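Local coordinates for pyoverdine biosynthesis protein PvcB (Pseudomonas aeruginosa, PDB 4YLM) that catalyses the iron(II)- and 2-oxoglutarate-dependent oxidation of tyrosine isonitrile in the biosynthesis of paerucumarin, at residues D135-R140 against A265-A270; R186-E191 against P283-P288; P147-L152 against P238-A243; P36-G41 against R61-F66. All coordinates share one frame; numbering follows the deposited sequence.

In the fold
Contact 4 comes first along the chain and joins the loops that follow the parallel strands 29-33 and 57-60. Contact 3 closes within the span of chain bounded by contact 1, while contact 2 crosses both. Contacts 1 and 2 lie on opposite sides of the chain's centre, their centres about 34 Å apart. Contact 1 leads into strand 141-145 and closes after strand 259-263; contact 3 holds the helix after strand 141-145 and the start of strand 241-244, the third of this small antiparallel sheet, and touches contact 1 where Arg-140 packs on Ala-243. Strand 272-286 of the larger sheet links contacts 1 and 2. The contacts join loops, a helix and strand ends of the cupin-type oxygenase fold.

Contact 1. Residues D135-R140 against A265-A270; sequences DSDGGR and AFAHRA
Ser-136 meets Ala-270, and Gly-138 and Gly-139 meet Ala-265 and Phe-266, where two connecting loops of the cupin-type beta fold run side by side at the surface. One loop leads from strand 120-131 into strand 141-145, the other from strand 259-263 into strand 272-286. The Ala-270 methyl points at its partner, and its CB lies 3.2 Å from Ser-136 CB, tighter than ordinary van der Waals contact; small residues suit so close an approach. At the other end Gly-139 N donates to Ala-265 O at 3.1 Å, from above the carbonyl plane (60° out of it) and not on a lone pair. The same oxygen also receives a CA-H...O contact from Gly-138 CA at 3.4 Å. Both glycines have positive phi, and the lack of a side chain on Gly-138 lets the carbonyl of Ala-265 come this near. Between these ends, Phe-266 CB rests 3.6 Å from Asp-137 O. With its CG between the backbone N and the carbonyl carbon (chi1 43°), the Phe-266 ring passes obliquely by Gly-139, CD1 standing 3.8 Å from Gly-139 CA.

Further out, Gly-139 O accepts from the side chains of Arg-263 and Arg-272. Arg-140 forms a salt bridge with Glu-264, and Arg-269 one with Glu-95. The Arg-269 guanidinium is also covered on one face by Phe-266, whose CE2 sits 3.2 Å above the guanidinium plane.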
loop_
_atom_site.group_PDB
_atom_site.type_symbol
_atom_site.label_atom_id
_atom_site.label_comp_id
_atom_site.label_asym_id
_atom_site.label_seq_id
_atom_site.Cartn_x
_atom_site.Cartn_y
_atom_site.Cartn_z
ATOM N N ASP A 135 3.590 4.336 36.953
ATOM C CA ASP A 135 4.843 4.468 36.224
ATOM C C ASP A 135 5.999 3.728 36.884
ATOM O O ASP A 135 6.048 3.564 38.104
ATOM C CB ASP A 135 5.193 5.939 35.970
ATOM C CG ASP A 135 5.316 6.255 34.486
ATOM O OD1 ASP A 135 5.920 7.293 34.138
ATOM O OD2 ASP A 135 4.814 5.456 33.665
ATOM N N SER A 136 6.924 3.275 36.051
ATOM C CA SER A 136 8.059 2.493 36.501
ATOM C C SER A 136 9.318 3.340 36.551
ATOM O O SER A 136 9.338 4.482 36.092
ATOM C CB SER A 136 8.275 1.326 35.543
ATOM O OG SER A 136 7.998 1.728 34.209
ATOM N N ASP A 137 10.371 2.776 37.123
ATOM C CA ASP A 137 11.676 3.403 37.072
ATOM C C ASP A 137 12.612 2.483 36.303
ATOM O O ASP A 137 12.871 1.357 36.728
ATOM C CB ASP A 137 12.213 3.658 38.476
ATOM C CG ASP A 137 13.445 4.533 38.469
ATOM O OD1 ASP A 137 13.298 5.764 38.640
ATOM O OD2 ASP A 137 14.557 3.994 38.275
ATOM N N GLY A 138 13.110 2.963 35.170
ATOM C CA GLY A 138 13.895 2.123 34.286
ATOM C C GLY A 138 13.020 1.001 33.759
ATOM O O GLY A 138 11.799 1.089 33.807
ATOM N N GLY A 139 13.644 -0.054 33.257
ATOM C CA GLY A 139 12.907 -1.206 32.779
ATOM C C GLY A 139 12.227 -1.016 31.428
ATOM O O GLY A 139 11.436 -1.856 31.022
ATOM N N ARG A 140 12.519 0.082 30.738
ATOM C CA ARG A 140 11.914 0.327 29.418
ATOM C C ARG A 140 12.434 -0.657 28.366
ATOM O O ARG A 140 13.602 -1.037 28.386
ATOM C CB ARG A 140 12.152 1.776 28.958
ATOM C CG ARG A 140 11.405 2.835 29.784
ATOM C CD ARG A 140 11.768 4.254 29.347
ATOM N NE ARG A 140 13.165 4.578 29.635
ATOM C CZ ARG A 140 13.784 5.692 29.243
ATOM N NH1 ARG A 140 13.141 6.597 28.517
ATOM N NH2 ARG A 140 15.060 5.889 29.557
ATOM N N ALA A 265 17.977 -1.345 32.370
ATOM C CA ALA A 265 18.053 -1.796 33.755
ATOM C C ALA A 265 16.944 -1.170 34.601
ATOM O O ALA A 265 16.526 -0.038 34.358
ATOM C CB ALA A 265 19.421 -1.461 34.341
ATOM N N PHE A 266 16.466 -1.902 35.596
ATOM C CA PHE A 266 15.451 -1.357 36.488
ATOM C C PHE A 266 15.829 -1.496 37.958
ATOM O O PHE A 266 16.518 -2.441 38.354
ATOM C CB PHE A 266 14.096 -2.012 36.226
ATOM C CG PHE A 266 14.173 -3.494 36.045
ATOM C CD1 PHE A 266 14.532 -4.035 34.821
ATOM C CD2 PHE A 266 13.889 -4.349 37.095
ATOM C CE1 PHE A 266 14.606 -5.404 34.646
ATOM C CE2 PHE A 266 13.967 -5.719 36.929
ATOM C CZ PHE A 266 14.326 -6.248 35.705
ATOM N N ALA A 267 15.385 -0.538 38.760
ATOM C CA ALA A 267 15.538 -0.633 40.202
ATOM C C ALA A 267 14.253 -1.214 40.763
ATOM O O ALA A 267 14.268 -2.257 41.411
ATOM C CB ALA A 267 15.825 0.732 40.807
ATOM N N HIS A 268 13.140 -0.546 40.477
ATOM C CA HIS A 268 11.826 -1.003 40.927
ATOM C C HIS A 268 10.957 -1.496 39.770
ATOM O O HIS A 268 10.351 -0.699 39.047
ATOM C CB HIS A 268 11.099 0.113 41.683
ATOM C CG HIS A 268 9.757 -0.292 42.212
ATOM N ND1 HIS A 268 9.588 -1.347 43.084
ATOM C CD2 HIS A 268 8.521 0.218 41.995
ATOM C CE1 HIS A 268 8.307 -1.469 43.381
ATOM N NE2 HIS A 268 7.637 -0.532 42.732
ATOM N N ARG A 269 10.895 -2.815 39.608
ATOM C CA ARG A 269 10.067 -3.430 38.577
ATOM C C ARG A 269 8.616 -3.030 38.776
ATOM O O ARG A 269 8.063 -3.222 39.849
ATOM C CB ARG A 269 10.197 -4.954 38.632
ATOM C CG ARG A 269 9.602 -5.658 37.439
ATOM C CD ARG A 269 9.549 -7.159 37.646
ATOM N NE ARG A 269 10.874 -7.741 37.824
ATOM C CZ ARG A 269 11.614 -8.232 36.837
ATOM N NH1 ARG A 269 11.166 -8.207 35.590
ATOM N NH2 ARG A 269 12.807 -8.750 37.095
ATOM N N ALA A 270 7.997 -2.462 37.748
ATOM C CA ALA A 270 6.602 -2.042 37.852
ATOM C C ALA A 270 5.677 -3.128 37.305
ATOM O O ALA A 270 6.126 -4.025 36.600
ATOM C CB ALA A 270 6.385 -0.729 37.122
#

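Contact 2. Residues R186-E191 against P283-P288; sequences RHPRRE and PALRNP
Arg-189 reaches across to the carbonyls of Pro-283 and Ala-284. From CB, which faces the partner segment, its chain sets out with CG beside the backbone N (chi1 -72°) and bends at chi2 (-65°), after which CD and NE carry the charged end over to Pro-283. There CZ lies 3.2 Å from Pro-283 O, which sits at the guanidinium edge close to its plane, and 3.9 Å from Pro-283 CD. NH1 donates to Pro-283 O at 2.7 Å, in the carbonyl plane and on a lone pair. NH2 donates to that same oxygen at 3.0 Å, but from above the carbonyl plane, so two nitrogens grip one atom end-on. NH2 also makes a weak bond to Ala-284 O at 3.3 Å and another to a water, which in turn accepts from Arg-286 N. Arginine suits the place because its flat end carries N-H groups enough to meet two backbone oxygens and a water in one plane.

Beside it Pro-188 CG packs on Leu-285 CD2 at 3.7 Å, the two side chains crossing at about a right angle. His-187 ND1 accepts from the backbone N of both Arg-189 and Arg-190, which holds the turn that presents the arginine. Asp-78 of the second subunit also packs on Arg-189.

Arg-189 thus holds the corner at the cis-proline Pro-283; beyond it Leu-285 pairs with Val-121 of strand 120-131 in this cupin-type fold.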
loop_
_atom_site.group_PDB
_atom_site.type_symbol
_atom_site.label_atom_id
_atom_site.label_comp_id
_atom_site.label_asym_id
_atom_site.label_seq_id
_atom_site.Cartn_x
_atom_site.Cartn_y
_atom_site.Cartn_z
ATOM N N ARG A 186 23.840 -7.443 5.200
ATOM C CA ARG A 186 22.870 -6.823 4.314
ATOM C C ARG A 186 21.484 -7.263 4.771
ATOM O O ARG A 186 21.307 -8.386 5.264
ATOM C CB ARG A 186 23.114 -7.235 2.861
ATOM C CG ARG A 186 22.919 -8.711 2.591
ATOM C CD ARG A 186 23.272 -9.023 1.151
ATOM N NE ARG A 186 22.994 -10.408 0.779
ATOM C CZ ARG A 186 23.909 -11.251 0.303
ATOM N NH1 ARG A 186 25.170 -10.857 0.153
ATOM N NH2 ARG A 186 23.565 -12.493 -0.024
ATOM N N HIS A 187 20.505 -6.379 4.649
ATOM C CA HIS A 187 19.145 -6.781 4.973
ATOM C C HIS A 187 18.821 -7.990 4.109
ATOM O O HIS A 187 19.069 -7.980 2.897
ATOM C CB HIS A 187 18.161 -5.646 4.706
ATOM C CG HIS A 187 16.765 -5.954 5.145
ATOM N ND1 HIS A 187 15.935 -6.798 4.436
ATOM C CD2 HIS A 187 16.059 -5.549 6.225
ATOM C CE1 HIS A 187 14.771 -6.882 5.051
ATOM N NE2 HIS A 187 14.814 -6.129 6.137
ATOM N N PRO A 188 18.288 -9.050 4.727
ATOM C CA PRO A 188 18.134 -10.331 4.024
ATOM C C PRO A 188 17.056 -10.350 2.937
ATOM O O PRO A 188 16.986 -11.325 2.191
ATOM C CB PRO A 188 17.798 -11.319 5.157
ATOM C CG PRO A 188 17.163 -10.451 6.227
ATOM C CD PRO A 188 17.929 -9.145 6.154
ATOM N N ARG A 189 16.237 -9.307 2.832
ATOM C CA ARG A 189 15.279 -9.231 1.729
ATOM C C ARG A 189 15.501 -7.982 0.886
ATOM O O ARG A 189 15.312 -8.009 -0.323
ATOM C CB ARG A 189 13.831 -9.258 2.252
ATOM C CG ARG A 189 13.406 -10.630 2.769
ATOM C CD ARG A 189 13.392 -11.622 1.600
ATOM N NE ARG A 189 13.550 -13.008 2.038
ATOM C CZ ARG A 189 12.545 -13.758 2.468
ATOM N NH1 ARG A 189 11.326 -13.244 2.505
ATOM N NH2 ARG A 189 12.756 -15.018 2.849
ATOM N N ARG A 190 15.937 -6.903 1.528
ATOM C CA ARG A 190 15.895 -5.587 0.901
ATOM C C ARG A 190 17.271 -4.966 0.697
ATOM O O ARG A 190 17.382 -3.822 0.254
ATOM C CB ARG A 190 14.982 -4.661 1.709
ATOM C CG ARG A 190 13.510 -5.096 1.684
ATOM C CD ARG A 190 12.646 -4.059 2.388
ATOM N NE ARG A 190 12.750 -4.122 3.845
ATOM C CZ ARG A 190 12.707 -3.060 4.640
ATOM N NH1 ARG A 190 12.618 -1.845 4.113
ATOM N NH2 ARG A 190 12.754 -3.203 5.963
ATOM N N GLU A 191 18.310 -5.729 1.039
ATOM C CA GLU A 191 19.693 -5.435 0.640
ATOM C C GLU A 191 20.457 -4.343 1.381
ATOM O O GLU A 191 21.689 -4.357 1.372
ATOM C CB GLU A 191 19.796 -5.187 -0.874
ATOM C CG GLU A 191 19.650 -6.443 -1.698
ATOM C CD GLU A 191 20.813 -7.400 -1.473
ATOM O OE1 GLU A 191 21.981 -6.990 -1.673
ATOM O OE2 GLU A 191 20.554 -8.554 -1.072
ATOM N N PRO A 283 8.590 -14.500 1.600
ATOM C CA PRO A 283 8.047 -15.585 2.413
ATOM C C PRO A 283 8.960 -15.866 3.602
ATOM O O PRO A 283 9.964 -15.170 3.795
ATOM C CB PRO A 283 8.061 -16.763 1.439
ATOM C CG PRO A 283 9.320 -16.522 0.628
ATOM C CD PRO A 283 9.450 -15.003 0.511
ATOM N N ALA A 284 8.624 -16.884 4.386
ATOM C CA ALA A 284 9.367 -17.155 5.618
ATOM C C ALA A 284 10.877 -17.138 5.396
ATOM O O ALA A 284 11.372 -17.627 4.384
ATOM C CB ALA A 284 8.914 -18.473 6.249
ATOM N N LEU A 285 11.611 -16.573 6.349
ATOM C CA LEU A 285 13.055 -16.401 6.197
ATOM C C LEU A 285 13.863 -17.494 6.903
ATOM O O LEU A 285 13.933 -17.533 8.132
ATOM C CB LEU A 285 13.489 -15.038 6.754
ATOM C CG LEU A 285 14.999 -14.789 6.814
ATOM C CD1 LEU A 285 15.608 -14.895 5.426
ATOM C CD2 LEU A 285 15.311 -13.424 7.439
ATOM N N ARG A 286 14.493 -18.362 6.122
ATOM C CA ARG A 286 15.405 -19.350 6.681
ATOM C C ARG A 286 16.565 -18.621 7.352
ATOM O O ARG A 286 17.168 -17.725 6.756
ATOM C CB ARG A 286 15.918 -20.261 5.567
ATOM C CG ARG A 286 16.896 -21.325 6.011
ATOM C CD ARG A 286 17.280 -22.199 4.830
ATOM N NE ARG A 286 18.205 -23.263 5.203
ATOM C CZ ARG A 286 19.527 -23.159 5.124
ATOM N NH1 ARG A 286 20.077 -22.028 4.696
ATOM N NH2 ARG A 286 20.295 -24.180 5.482
ATOM N N ASN A 287 16.867 -18.993 8.595
ATOM C CA ASN A 287 17.945 -18.352 9.347
ATOM C C ASN A 287 19.290 -18.571 8.670
ATOM O O ASN A 287 19.771 -19.701 8.604
ATOM C CB ASN A 287 17.996 -18.895 10.775
ATOM C CG ASN A 287 18.959 -18.124 11.663
ATOM O OD1 ASN A 287 19.762 -17.320 11.186
ATOM N ND2 ASN A 287 18.878 -18.364 12.965
ATOM N N PRO A 288 19.901 -17.489 8.158
ATOM C CA PRO A 288 21.186 -17.599 7.458
ATOM C C PRO A 288 22.373 -17.747 8.403
ATOM O O PRO A 288 23.481 -17.995 7.936
ATOM C CB PRO A 288 21.287 -16.267 6.707
ATOM C CG PRO A 288 20.534 -15.308 7.567
ATOM C CD PRO A 288 19.387 -16.107 8.160
HETATM O O HOH W 1 14.586 -17.574 3.161
#

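Contact 3. Residues P147-L152 against P238-A243; sequences PAALQL and PQAHYA
Ala-148 and Ala-240 bring helix 146-152 against the lead-in to strand 241-244, and the contact is chiefly apolar. Their methyls point at each other, with Ala-148 CB 3.7 Å from Ala-240 CB. The Ala-240 methyl also touches the backbone of the helix, 3.8 Å from Ala-149 N, and Leu-152 CD1 closes over it at 4.1 Å. Alanine fits on both sides: a helix and a turn can come this near, Ala-148 CA 5.0 Å from Ala-240 CA, because neither carries bulk at the point of contact. Cys-234 and Leu-235 of helix 224-235 and Leu-195 of strand 193-195 continue the apolar packing on the side of Ala-149.

A second kind of contact joins a polar group to an apolar one. Gln-239 is extended beyond CG (chi2 -178°), and its side chain crosses Leu-152 at a slant, OE1 coming 3.2 Å from Leu-152 CD2.

The polar link across the contact runs through water. A water donates to Ala-148 O at 2.8 Å and to Gln-239 OE1 at 3.1 Å, so one solvent molecule joins a helix carbonyl to the glutamine.

Within the helix, Gln-151 folds its side chain back, and its N and NE2 reach Pro-147 O from opposite faces of the carbonyl plane. Proline suits that first helical turn, where no backbone N-H is needed for a helix bond. Ser-145 OG bonds to Ala-148 N, and Ser-145 also pairs through its backbone with Ala-240.

With no direct hydrogen bond between the segments, their fit rests on close methyl packing, while one water serves two oxygens, Ala-148 O and Gln-239 OE1, at its edge.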
loop_
_atom_site.group_PDB
_atom_site.type_symbol
_atom_site.label_atom_id
_atom_site.label_comp_id
_atom_site.label_asym_id
_atom_site.label_seq_id
_atom_site.Cartn_x
_atom_site.Cartn_y
_atom_site.Cartn_z
ATOM N N PRO A 147 20.890 0.831 10.928
ATOM C CA PRO A 147 21.359 1.782 9.904
ATOM C C PRO A 147 21.757 3.132 10.500
ATOM O O PRO A 147 22.725 3.731 10.026
ATOM C CB PRO A 147 20.148 1.933 8.965
ATOM C CG PRO A 147 19.400 0.590 9.119
ATOM C CD PRO A 147 19.558 0.275 10.614
ATOM N N ALA A 148 21.037 3.609 11.514
ATOM C CA ALA A 148 21.436 4.848 12.178
ATOM C C ALA A 148 22.826 4.700 12.811
ATOM O O ALA A 148 23.681 5.579 12.669
ATOM C CB ALA A 148 20.425 5.257 13.220
ATOM N N ALA A 149 23.048 3.588 13.510
ATOM C CA ALA A 149 24.353 3.324 14.122
ATOM C C ALA A 149 25.456 3.336 13.061
ATOM O O ALA A 149 26.547 3.875 13.288
ATOM C CB ALA A 149 24.339 1.989 14.878
ATOM N N LEU A 150 25.166 2.762 11.893
ATOM C CA LEU A 150 26.135 2.749 10.798
ATOM C C LEU A 150 26.497 4.151 10.308
ATOM O O LEU A 150 27.614 4.371 9.842
ATOM C CB LEU A 150 25.664 1.876 9.631
ATOM C CG LEU A 150 25.924 0.370 9.749
ATOM C CD1 LEU A 150 25.006 -0.452 8.813
ATOM C CD2 LEU A 150 27.406 0.056 9.482
ATOM N N GLN A 151 25.565 5.096 10.419
ATOM C CA GLN A 151 25.827 6.469 9.981
ATOM C C GLN A 151 26.653 7.236 11.016
ATOM O O GLN A 151 27.208 8.286 10.716
ATOM C CB GLN A 151 24.522 7.240 9.733
ATOM C CG GLN A 151 23.512 6.553 8.820
ATOM C CD GLN A 151 24.122 6.021 7.553
ATOM O OE1 GLN A 151 24.737 6.762 6.792
ATOM N NE2 GLN A 151 23.952 4.720 7.312
ATOM N N LEU A 152 26.707 6.725 12.241
ATOM C CA LEU A 152 27.447 7.389 13.310
ATOM C C LEU A 152 28.911 6.973 13.365
ATOM O O LEU A 152 29.751 7.702 13.893
ATOM C CB LEU A 152 26.788 7.133 14.660
ATOM C CG LEU A 152 25.441 7.832 14.836
ATOM C CD1 LEU A 152 24.634 7.200 15.957
ATOM C CD2 LEU A 152 25.652 9.317 15.078
ATOM N N PRO A 238 21.774 8.654 20.967
ATOM C CA PRO A 238 20.412 9.198 20.868
ATOM C C PRO A 238 19.842 9.223 19.440
ATOM O O PRO A 238 18.618 9.198 19.293
ATOM C CB PRO A 238 20.564 10.624 21.414
ATOM C CG PRO A 238 21.729 10.527 22.371
ATOM C CD PRO A 238 22.666 9.513 21.773
ATOM N N GLN A 239 20.694 9.290 18.422
ATOM C CA GLN A 239 20.229 9.238 17.035
ATOM C C GLN A 239 19.773 7.830 16.636
ATOM O O GLN A 239 19.008 7.672 15.689
ATOM C CB GLN A 239 21.321 9.713 16.060
ATOM C CG GLN A 239 21.608 11.219 16.077
ATOM C CD GLN A 239 22.668 11.657 15.048
ATOM O OE1 GLN A 239 23.059 10.896 14.155
ATOM N NE2 GLN A 239 23.125 12.900 15.174
ATOM N N ALA A 240 20.242 6.813 17.361
ATOM C CA ALA A 240 20.052 5.430 16.945
ATOM C C ALA A 240 19.217 4.585 17.906
ATOM O O ALA A 240 18.858 3.457 17.582
ATOM C CB ALA A 240 21.403 4.756 16.705
ATOM N N HIS A 241 18.884 5.145 19.064
ATOM C CA HIS A 241 18.376 4.360 20.182
ATOM C C HIS A 241 17.095 4.973 20.722
ATOM O O HIS A 241 16.993 6.190 20.854
ATOM C CB HIS A 241 19.436 4.318 21.293
ATOM C CG HIS A 241 19.105 3.401 22.436
ATOM N ND1 HIS A 241 19.128 2.026 22.322
ATOM C CD2 HIS A 241 18.792 3.663 23.727
ATOM C CE1 HIS A 241 18.839 1.481 23.492
ATOM N NE2 HIS A 241 18.614 2.451 24.359
ATOM N N TYR A 242 16.119 4.123 21.032
ATOM C CA TYR A 242 14.852 4.560 21.609
ATOM C C TYR A 242 14.441 3.634 22.753
ATOM O O TYR A 242 14.438 2.408 22.607
ATOM C CB TYR A 242 13.756 4.577 20.523
ATOM C CG TYR A 242 12.354 4.760 21.063
ATOM C CD1 TYR A 242 11.892 6.015 21.427
ATOM C CD2 TYR A 242 11.487 3.677 21.196
ATOM C CE1 TYR A 242 10.609 6.193 21.927
ATOM C CE2 TYR A 242 10.190 3.845 21.693
ATOM C CZ TYR A 242 9.763 5.103 22.054
ATOM O OH TYR A 242 8.494 5.292 22.551
ATOM N N ALA A 243 14.080 4.218 23.890
ATOM C CA ALA A 243 13.617 3.441 25.030
ATOM C C ALA A 243 12.128 3.692 25.216
ATOM O O ALA A 243 11.702 4.836 25.399
ATOM C CB ALA A 243 14.411 3.822 26.297
HETATM O O HOH W 2 22.599 8.163 12.679
#

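Contact 4. Residues P36-G41 against R61-F66; sequences PGMHVG and RGFAAF
Val-40 wedges between Phe-63 and Phe-66, and this is the tight part of the contact. Val-40 CG1 lies 3.5 Å from Phe-63 CB, while CG2, set between the backbone N and the carbonyl carbon, presses on Phe-66 CZ at 3.2 Å; a branched residue suits a place between two rings. His-39 turns its edge to the face of Phe-66 in a T-shaped pair, centroids 5.4 Å apart and planes at 89°. Gly-41 N, bonded in the ring plane to His-39 ND1, holds that imidazole's rotation, and His-39 also packs on Phe-192 of the third subunit. Alongside Phe-63, Met-38 SD lies 3.7 Å from Phe-63 CE1 at the ring's edge, a Met-aromatic contact. Through the middle run two backbone bonds, Ala-64 N to Met-38 O at 2.9 Å and Val-40 N to Ala-64 O at 3.2 Å.

The other side is looser. Ala-64 CB stays 3.8 Å from Met-38 O and 4.0 Å from Gly-37 O, and a water donating to both Met-38 O and Gly-62 O bridges the segments.

Helix 45-55 connects the parallel strands 29-33 and 57-60, and the backbone bridge of His-39 with Ala-64 pairs the loops that leave the C-terminal ends of these strands, a beta-alpha-beta crossover.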
loop_
_atom_site.group_PDB
_atom_site.type_symbol
_atom_site.label_atom_id
_atom_site.label_comp_id
_atom_site.label_asym_id
_atom_site.label_seq_id
_atom_site.Cartn_x
_atom_site.Cartn_y
_atom_site.Cartn_z
ATOM N N PRO A 36 -12.908 9.230 17.168
ATOM C CA PRO A 36 -13.219 8.769 18.522
ATOM C C PRO A 36 -13.477 7.264 18.550
ATOM O O PRO A 36 -14.235 6.764 17.720
ATOM C CB PRO A 36 -14.500 9.541 18.865
ATOM C CG PRO A 36 -14.398 10.801 18.070
ATOM C CD PRO A 36 -13.741 10.376 16.760
ATOM N N GLY A 37 -12.832 6.558 19.473
ATOM C CA GLY A 37 -13.085 5.138 19.668
ATOM C C GLY A 37 -12.425 4.200 18.660
ATOM O O GLY A 37 -12.643 2.988 18.695
ATOM N N MET A 38 -11.607 4.745 17.766
ATOM C CA MET A 38 -10.999 3.923 16.715
ATOM C C MET A 38 -10.184 2.757 17.271
ATOM O O MET A 38 -9.473 2.886 18.266
ATOM C CB MET A 38 -10.155 4.789 15.781
ATOM C CG MET A 38 -9.401 4.020 14.695
ATOM S SD MET A 38 -8.572 5.183 13.578
ATOM C CE MET A 38 -9.955 5.919 12.758
ATOM N N HIS A 39 -10.306 1.607 16.620
ATOM C CA HIS A 39 -9.646 0.374 17.048
ATOM C C HIS A 39 -8.475 0.130 16.090
ATOM O O HIS A 39 -8.540 0.548 14.942
ATOM C CB HIS A 39 -10.683 -0.748 16.937
ATOM C CG HIS A 39 -10.237 -2.072 17.470
ATOM N ND1 HIS A 39 -9.358 -2.890 16.794
ATOM C CD2 HIS A 39 -10.614 -2.757 18.579
ATOM C CE1 HIS A 39 -9.181 -4.006 17.483
ATOM N NE2 HIS A 39 -9.935 -3.951 18.567
ATOM N N VAL A 40 -7.404 -0.525 16.537
ATOM C CA VAL A 40 -6.242 -0.695 15.676
ATOM C C VAL A 40 -6.591 -1.423 14.373
ATOM O O VAL A 40 -5.954 -1.197 13.345
ATOM C CB VAL A 40 -5.093 -1.472 16.356
ATOM C CG1 VAL A 40 -4.516 -0.678 17.534
ATOM C CG2 VAL A 40 -5.572 -2.828 16.793
ATOM N N GLY A 41 -7.594 -2.296 14.426
ATOM C CA GLY A 41 -7.944 -3.131 13.285
ATOM C C GLY A 41 -8.576 -2.374 12.131
ATOM O O GLY A 41 -8.648 -2.874 11.009
ATOM N N ARG A 61 -0.805 4.436 19.518
ATOM C CA ARG A 61 -1.118 4.817 20.894
ATOM C C ARG A 61 -2.455 5.513 20.981
ATOM O O ARG A 61 -2.745 6.432 20.212
ATOM C CB ARG A 61 0.000 5.714 21.466
ATOM C CG ARG A 61 -0.296 6.304 22.853
ATOM C CD ARG A 61 0.991 6.805 23.530
ATOM N NE ARG A 61 1.794 5.711 24.067
ATOM C CZ ARG A 61 2.925 5.871 24.754
ATOM N NH1 ARG A 61 3.414 7.090 24.971
ATOM N NH2 ARG A 61 3.574 4.808 25.212
ATOM N N GLY A 62 -3.282 5.067 21.916
ATOM C CA GLY A 62 -4.567 5.694 22.148
ATOM C C GLY A 62 -5.689 5.022 21.367
ATOM O O GLY A 62 -6.815 5.522 21.334
ATOM N N PHE A 63 -5.392 3.893 20.728
ATOM C CA PHE A 63 -6.438 3.149 20.002
ATOM C C PHE A 63 -7.126 2.197 20.978
ATOM O O PHE A 63 -6.522 1.774 21.958
ATOM C CB PHE A 63 -5.840 2.314 18.854
ATOM C CG PHE A 63 -5.311 3.136 17.706
ATOM C CD1 PHE A 63 -6.076 3.327 16.563
ATOM C CD2 PHE A 63 -4.044 3.696 17.763
ATOM C CE1 PHE A 63 -5.594 4.084 15.498
ATOM C CE2 PHE A 63 -3.551 4.458 16.708
ATOM C CZ PHE A 63 -4.324 4.655 15.571
ATOM N N ALA A 64 -8.377 1.846 20.713
ATOM C CA ALA A 64 -8.979 0.719 21.417
ATOM C C ALA A 64 -8.241 -0.478 20.847
ATOM O O ALA A 64 -7.946 -0.521 19.646
ATOM C CB ALA A 64 -10.479 0.613 21.103
ATOM N N ALA A 65 -7.932 -1.451 21.683
ATOM C CA ALA A 65 -7.213 -2.621 21.198
ATOM C C ALA A 65 -7.910 -3.936 21.606
ATOM O O ALA A 65 -9.125 -3.983 21.781
ATOM C CB ALA A 65 -5.729 -2.581 21.648
ATOM N N PHE A 66 -7.133 -4.997 21.752
ATOM C CA PHE A 66 -7.693 -6.338 21.782
ATOM C C PHE A 66 -8.175 -6.772 23.166
ATOM O O PHE A 66 -7.477 -6.609 24.164
ATOM C CB PHE A 66 -6.680 -7.316 21.185
ATOM C CG PHE A 66 -6.175 -6.881 19.838
ATOM C CD1 PHE A 66 -6.881 -7.194 18.685
ATOM C CD2 PHE A 66 -5.026 -6.110 19.730
ATOM C CE1 PHE A 66 -6.430 -6.773 17.436
ATOM C CE2 PHE A 66 -4.568 -5.682 18.492
ATOM C CZ PHE A 66 -5.273 -6.017 17.336
HETATM O O HOH W 3 -9.502 5.154 20.188
#